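Local coordinates for protein ulvan Lyase-PL25 (Pseudoalteromonas sp. PLSV, PDB 5UAM) that cleaves ulvan, the sulfated cell-wall polysaccharide of green seaweeds, as a lyase of polysaccharide lyase family 25, at residues T255-M264 with T294-F305. Sequence-based numbering, arbitrary orientation.
Sequences TTERHDVYFM and TMAMRTGELWTF. With EDO (1,2-ethanediol), chain M; EDO (1,2-ethanediol), chain L; EDO (1,2-ethanediol), chain H.
Trp303 lays one face of its indole against Glu257, whose CA sits 3.6 Å from the centroid of the six-membered ring, a CH-pi contact; Thr256 OG1 lies at the ring edge by CZ3, and Thr255 OG1 touches CH2. Thr255 OG1 also accepts from Glu257 N, an ST turn holding the bend that presents Glu257 to the broad, flat ring. With an alanine at Trp303, the hollow under Glu257 would probably lose its filling and the Glu257 side chain its flat support. His259 suits its spot by using both nitrogens: ND1 donates to Leu302 O (2.9 Å), NE2 to Glu257 OE2 (2.7 Å). Thr299 OG1 donates to Leu302 O from the opposite face of its plane and accepts from Asp260 N, while Asp260 OD1 takes Thr299 N at 2.8 Å; this reciprocal pair pins the start of the type II' turn Thr299-Leu302, and His259 its other end. Thr304 N donates to Arg258 O (2.9 Å), and Arg258 CB meets Thr304 OG1, both polar ends going to Asp238. Farther along, Met295, a flexible thioether bent at chi2 (69°) and chi3, curls SD over one face of Tyr262, a Met-aromatic contact, with CE 3.5 Å from Tyr262 CE2. Val261 CG1 flanks Met297 CB, and Val261 O accepts from Ala296 N and Met297 N, a classic beta bulge. Strand 258-267 thus pairs with 295-297 and meets 303-311, which starts the next four-stranded sheet: a blade-to-blade junction characteristic of a beta-propeller.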
# COMPACT_ATOMS: atom_id res chain seq x y z
N THR A 255 0.28 21.69 3.44
CA THR A 255 0.43 21.04 2.14
C THR A 255 0.66 19.55 2.34
O THR A 255 0.59 19.04 3.47
CB THR A 255 1.65 21.62 1.41
OG1 THR A 255 2.82 21.29 2.17
CG2 THR A 255 1.54 23.14 1.21
N THR A 256 0.98 18.83 1.26
CA THR A 256 1.36 17.42 1.37
C THR A 256 2.87 17.23 1.50
O THR A 256 3.37 16.13 1.24
CB THR A 256 0.87 16.62 0.16
OG1 THR A 256 1.49 17.11 -1.03
CG2 THR A 256 -0.63 16.72 0.02
N GLU A 257 3.60 18.27 1.92
CA GLU A 257 5.06 18.21 1.99
C GLU A 257 5.54 16.99 2.77
O GLU A 257 5.21 16.83 3.95
CB GLU A 257 5.58 19.48 2.65
CG GLU A 257 7.10 19.56 2.63
CD GLU A 257 7.67 20.85 3.18
OE1 GLU A 257 6.92 21.84 3.36
OE2 GLU A 257 8.91 20.90 3.39
N ARG A 258 6.34 16.16 2.11
CA ARG A 258 6.97 15.00 2.72
C ARG A 258 8.39 14.95 2.21
O ARG A 258 8.67 15.39 1.09
CB ARG A 258 6.25 13.70 2.34
CG ARG A 258 4.80 13.64 2.82
CD ARG A 258 3.89 12.78 1.94
NE ARG A 258 4.27 11.37 1.94
CZ ARG A 258 3.45 10.36 1.65
NH1 ARG A 258 2.19 10.58 1.33
NH2 ARG A 258 3.91 9.11 1.71
N HIS A 259 9.30 14.41 3.02
CA HIS A 259 10.68 14.25 2.60
C HIS A 259 11.26 12.96 3.16
O HIS A 259 10.81 12.44 4.18
CB HIS A 259 11.59 15.36 3.12
CG HIS A 259 11.13 16.73 2.76
ND1 HIS A 259 11.24 17.24 1.48
CD2 HIS A 259 10.58 17.70 3.52
CE1 HIS A 259 10.74 18.46 1.47
NE2 HIS A 259 10.34 18.77 2.69
N ASP A 260 12.31 12.51 2.48
CA ASP A 260 13.26 11.51 2.96
C ASP A 260 12.65 10.12 3.03
O ASP A 260 11.46 9.93 2.77
CB ASP A 260 13.87 11.92 4.32
CG ASP A 260 14.51 13.30 4.27
OD1 ASP A 260 14.95 13.76 3.18
OD2 ASP A 260 14.59 13.95 5.34
N VAL A 261 13.48 9.11 3.29
CA VAL A 261 12.98 7.77 3.51
C VAL A 261 13.84 7.10 4.57
O VAL A 261 15.05 7.31 4.63
CB VAL A 261 12.84 6.95 2.19
CG1 VAL A 261 14.19 6.55 1.62
CG2 VAL A 261 11.96 5.72 2.41
N TYR A 262 13.17 6.33 5.43
CA TYR A 262 13.74 5.71 6.60
C TYR A 262 13.40 4.22 6.57
O TYR A 262 12.48 3.79 5.87
CB TYR A 262 13.10 6.30 7.85
CG TYR A 262 13.18 7.80 8.04
CD1 TYR A 262 12.33 8.66 7.36
CD2 TYR A 262 14.07 8.34 8.95
CE1 TYR A 262 12.39 10.02 7.56
CE2 TYR A 262 14.12 9.70 9.17
CZ TYR A 262 13.26 10.53 8.49
OH TYR A 262 13.31 11.90 8.68
N PHE A 263 14.12 3.45 7.40
CA PHE A 263 13.96 2.00 7.45
C PHE A 263 14.17 1.47 8.87
O PHE A 263 15.11 1.86 9.54
CB PHE A 263 14.99 1.31 6.55
CG PHE A 263 14.90 -0.18 6.58
CD1 PHE A 263 14.02 -0.85 5.75
CD2 PHE A 263 15.67 -0.92 7.47
CE1 PHE A 263 13.91 -2.22 5.82
CE2 PHE A 263 15.54 -2.27 7.53
CZ PHE A 263 14.67 -2.92 6.71
N MET A 264 13.31 0.54 9.29
CA MET A 264 13.56 -0.19 10.52
C MET A 264 12.90 -1.56 10.44
O MET A 264 12.07 -1.82 9.56
CB MET A 264 13.11 0.60 11.76
CG MET A 264 11.64 0.90 11.82
SD MET A 264 11.41 2.22 13.04
CE MET A 264 9.63 2.41 13.02
N THR A 294 17.61 5.71 11.78
CA THR A 294 16.91 4.94 10.76
C THR A 294 16.86 5.60 9.39
O THR A 294 16.32 5.00 8.45
CB THR A 294 15.47 4.63 11.19
OG1 THR A 294 14.73 5.85 11.31
CG2 THR A 294 15.45 3.88 12.50
N MET A 295 17.38 6.81 9.22
CA MET A 295 17.40 7.42 7.89
C MET A 295 18.08 6.51 6.89
O MET A 295 19.18 5.99 7.15
CB MET A 295 18.15 8.75 7.96
CG MET A 295 18.26 9.48 6.63
SD MET A 295 16.68 10.09 6.06
CE MET A 295 16.39 11.46 7.21
N ALA A 296 17.45 6.33 5.74
CA ALA A 296 18.03 5.56 4.65
C ALA A 296 18.47 6.43 3.49
O ALA A 296 19.56 6.21 2.95
CB ALA A 296 17.02 4.53 4.13
N MET A 297 17.69 7.43 3.09
CA MET A 297 18.14 8.35 2.05
C MET A 297 17.42 9.68 2.21
O MET A 297 16.18 9.72 2.21
CB MET A 297 17.86 7.76 0.67
CG MET A 297 18.51 8.54 -0.46
SD MET A 297 20.32 8.56 -0.36
CE MET A 297 20.76 6.83 -0.59
N ARG A 298 18.19 10.75 2.33
CA ARG A 298 17.63 12.09 2.32
C ARG A 298 17.29 12.46 0.88
O ARG A 298 17.98 12.04 -0.06
CB ARG A 298 18.61 13.09 2.93
CG ARG A 298 18.70 12.92 4.44
CD ARG A 298 19.61 13.94 5.17
NE ARG A 298 19.38 13.82 6.61
CZ ARG A 298 20.00 12.96 7.42
NH1 ARG A 298 20.96 12.16 6.95
NH2 ARG A 298 19.68 12.90 8.71
N THR A 299 16.22 13.23 0.71
CA THR A 299 15.79 13.64 -0.63
C THR A 299 15.93 15.14 -0.84
O THR A 299 15.39 15.69 -1.81
CB THR A 299 14.36 13.19 -0.91
OG1 THR A 299 13.44 13.80 0.01
CG2 THR A 299 14.26 11.69 -0.84
N GLY A 300 16.66 15.82 0.03
CA GLY A 300 16.86 17.25 -0.13
C GLY A 300 15.54 17.98 -0.09
O GLY A 300 14.69 17.74 0.78
N GLU A 301 15.35 18.89 -1.04
CA GLU A 301 14.10 19.62 -1.16
C GLU A 301 13.03 18.85 -1.93
O GLU A 301 11.89 19.32 -2.03
CB GLU A 301 14.35 20.97 -1.83
CG GLU A 301 15.16 21.92 -0.97
CD GLU A 301 15.45 23.24 -1.63
OE1 GLU A 301 14.94 23.46 -2.76
OE2 GLU A 301 16.19 24.05 -1.03
N LEU A 302 13.35 17.68 -2.48
CA LEU A 302 12.35 16.92 -3.20
C LEU A 302 11.26 16.45 -2.25
O LEU A 302 11.53 16.05 -1.12
CB LEU A 302 12.97 15.70 -3.88
CG LEU A 302 14.04 16.00 -4.92
CD1 LEU A 302 14.57 14.70 -5.46
CD2 LEU A 302 13.50 16.88 -6.04
N TRP A 303 10.02 16.49 -2.73
CA TRP A 303 8.87 15.99 -1.99
C TRP A 303 8.65 14.52 -2.32
O TRP A 303 8.74 14.10 -3.49
CB TRP A 303 7.62 16.78 -2.36
CG TRP A 303 7.57 18.18 -1.82
CD1 TRP A 303 8.63 18.98 -1.46
CD2 TRP A 303 6.39 18.95 -1.55
NE1 TRP A 303 8.17 20.18 -1.00
CE2 TRP A 303 6.80 20.19 -1.04
CE3 TRP A 303 5.02 18.70 -1.69
CZ2 TRP A 303 5.90 21.19 -0.68
CZ3 TRP A 303 4.12 19.70 -1.33
CH2 TRP A 303 4.57 20.92 -0.83
N THR A 304 8.32 13.73 -1.30
CA THR A 304 8.23 12.28 -1.43
C THR A 304 6.81 11.76 -1.36
O THR A 304 5.87 12.43 -0.91
CB THR A 304 9.07 11.58 -0.35
OG1 THR A 304 8.72 12.14 0.92
CG2 THR A 304 10.55 11.79 -0.63
N PHE A 305 6.66 10.54 -1.86
CA PHE A 305 5.46 9.75 -1.70
C PHE A 305 5.96 8.33 -1.54
O PHE A 305 6.71 7.84 -2.39
CB PHE A 305 4.54 9.87 -2.93
CG PHE A 305 3.23 9.13 -2.81
CD1 PHE A 305 2.17 9.69 -2.11
CD2 PHE A 305 3.06 7.90 -3.41
CE1 PHE A 305 0.97 9.00 -2.01
CE2 PHE A 305 1.87 7.23 -3.31
CZ PHE A 305 0.84 7.78 -2.62
C1 EDO M . -0.19 7.14 1.45
O1 EDO M . 0.09 8.54 1.31
C2 EDO M . 1.00 6.39 0.93
O2 EDO M . 2.17 6.66 1.68
C1 EDO L . 21.04 7.32 9.75
O1 EDO L . 21.43 6.91 8.41
C2 EDO L . 21.80 8.56 10.17
O2 EDO L . 21.35 9.68 9.39
C1 EDO H . 1.26 13.20 -2.98
O1 EDO H . 1.96 12.69 -4.13
C2 EDO H . 2.22 13.81 -1.94
O2 EDO H . 2.72 15.09 -2.37
O HOH W 1 5.00 15.10 -0.75
O HOH W 2 15.28 16.48 3.10
O HOH W 3 16.56 15.54 6.30